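Local coordinates for ThiJ/PfpI family protein (Francisella tularensis subsp. novicida, PDB 4P5P) that probably acts as a glyoxalase III or cysteine protease of the Hsp31-like branch of the DJ-1/PfpI family and is associated with virulence, at residues N161-I165 with V166-D170. Numbering follows the deposited sequence.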
loop_
_atom_site.group_PDB
_atom_site.type_symbol
_atom_site.label_atom_id
_atom_site.label_comp_id
_atom_site.label_asym_id
_atom_site.label_seq_id
_atom_site.Cartn_x
_atom_site.Cartn_y
_atom_site.Cartn_z
ATOM N N ASN A 161 12.981 -5.705 11.999
ATOM C CA ASN A 161 12.971 -5.334 13.409
ATOM C C ASN A 161 11.535 -5.183 13.903
ATOM O O ASN A 161 11.138 -5.786 14.898
ATOM C CB ASN A 161 13.755 -4.036 13.595
ATOM C CG ASN A 161 13.743 -3.525 15.024
ATOM O OD1 ASN A 161 13.795 -4.295 15.994
ATOM N ND2 ASN A 161 13.705 -2.201 15.160
ATOM N N GLU A 162 10.754 -4.385 13.182
ATOM C CA GLU A 162 9.358 -4.163 13.539
ATOM C C GLU A 162 8.584 -5.481 13.486
ATOM O O GLU A 162 7.765 -5.753 14.359
ATOM C CB GLU A 162 8.731 -3.107 12.614
ATOM C CG GLU A 162 9.058 -1.684 13.039
ATOM C CD GLU A 162 9.091 -0.674 11.901
ATOM O OE1 GLU A 162 9.467 -1.031 10.764
ATOM O OE2 GLU A 162 8.763 0.507 12.156
ATOM N N GLU A 163 8.848 -6.301 12.470
ATOM C CA GLU A 163 8.178 -7.601 12.344
ATOM C C GLU A 163 8.478 -8.515 13.548
ATOM O O GLU A 163 7.606 -9.242 14.029
ATOM C CB GLU A 163 8.586 -8.291 11.029
ATOM C CG GLU A 163 7.605 -9.361 10.578
ATOM C CD GLU A 163 6.322 -8.768 9.990
ATOM O OE1 GLU A 163 6.321 -8.469 8.775
ATOM O OE2 GLU A 163 5.325 -8.594 10.730
ATOM N N LYS A 164 9.710 -8.467 14.039
ATOM C CA LYS A 164 10.103 -9.240 15.214
ATOM C C LYS A 164 9.415 -8.730 16.483
ATOM O O LYS A 164 8.961 -9.519 17.314
ATOM C CB LYS A 164 11.627 -9.203 15.365
ATOM C CG LYS A 164 12.161 -10.128 16.444
ATOM C CD LYS A 164 13.682 -10.158 16.453
ATOM C CE LYS A 164 14.204 -10.969 17.630
ATOM N NZ LYS A 164 15.663 -11.244 17.534
ATOM N N ILE A 165 9.333 -7.415 16.623
ATOM C CA ILE A 165 8.676 -6.814 17.777
ATOM C C ILE A 165 7.214 -7.254 17.891
ATOM O O ILE A 165 6.741 -7.523 18.994
ATOM C CB ILE A 165 8.757 -5.276 17.715
ATOM C CG1 ILE A 165 10.204 -4.827 17.943
ATOM C CG2 ILE A 165 7.851 -4.623 18.758
ATOM C CD1 ILE A 165 10.472 -3.384 17.567
ATOM N N VAL A 166 6.500 -7.335 16.769
ATOM C CA VAL A 166 5.083 -7.718 16.799
ATOM C C VAL A 166 4.886 -9.243 16.764
ATOM O O VAL A 166 3.749 -9.732 16.767
ATOM C CB VAL A 166 4.288 -7.071 15.633
ATOM C CG1 VAL A 166 4.355 -5.554 15.725
ATOM C CG2 VAL A 166 4.787 -7.553 14.281
ATOM N N GLY A 167 5.990 -9.983 16.720
ATOM C CA GLY A 167 5.965 -11.427 16.874
ATOM C C GLY A 167 5.472 -12.231 15.685
ATOM O O GLY A 167 4.982 -13.348 15.854
ATOM N N LEU A 168 5.619 -11.690 14.480
ATOM C CA LEU A 168 5.068 -12.336 13.291
ATOM C C LEU A 168 6.130 -12.736 12.277
ATOM O O LEU A 168 5.796 -13.111 11.167
ATOM C CB LEU A 168 4.042 -11.410 12.631
ATOM C CG LEU A 168 2.774 -11.169 13.459
ATOM C CD1 LEU A 168 1.950 -10.033 12.860
ATOM C CD2 LEU A 168 1.937 -12.441 13.554
ATOM N N THR A 169 7.398 -12.683 12.668
ATOM C CA THR A 169 8.498 -13.061 11.785
ATOM C C THR A 169 8.291 -14.455 11.205
ATOM O O THR A 169 8.614 -14.704 10.045
ATOM C CB THR A 169 9.849 -13.026 12.532
ATOM O OG1 THR A 169 10.097 -11.700 13.010
ATOM C CG2 THR A 169 10.997 -13.444 11.617
ATOM N N ASP A 170 7.756 -15.353 12.028
ATOM C CA ASP A 170 7.560 -16.746 11.642
ATOM C C ASP A 170 6.140 -17.038 11.132
ATOM O O ASP A 170 5.811 -18.182 10.814
ATOM C CB ASP A 170 7.886 -17.658 12.833
ATOM C CG ASP A 170 8.091 -19.100 12.422
ATOM O OD1 ASP A 170 9.176 -19.416 11.889
ATOM O OD2 ASP A 170 7.170 -19.917 12.634
#
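Glu-163 meets Val-166 and Leu-168 where helix 160-165 ends and the chain turns back along it. Glu-163 O accepts the N-H of Leu-168, with Leu-168 N at 3.2 Å and the bond nearly straight at the hydrogen (166°). Gly-167 N reaches Lys-164 O at 3.1 Å from above the carbonyl plane, a more bent bond. These two bonds make a Schellman motif, and glycine suits the turning residue, whose phi is positive. Beside them, Val-166 N to Glu-162 O (3.1 Å) is the last regular helical bond.

The tight side lies around the Glu-163 side chain. Its CG stands anti to the backbone N (chi1 -159°), and a bend at chi2 (75°) swings the buried carboxylate back beneath the turn. There Glu-163 OE2 lies 3.6 Å from Leu-168 CB. Val-166 suits its place because its CG2 methyl meets Glu-163 OE2 at 3.7 Å. The other side is loose: Lys-164 runs extended from the exposed face, so its charge can meet solvent, and the hydroxyl of exposed Thr-169 lies near Lys-164 in one of two conformers.

Glu-163 OE1 and OE2 are hydrogen-bonded to His-133 and His-102, respectively, which meets the polar needs of the carboxylate. His-133 directly follows Cys-132, the cysteine oxidised to the sulfinic acid, so the acid held at this capped helix end probably positions the His-133 ring next to that cysteine.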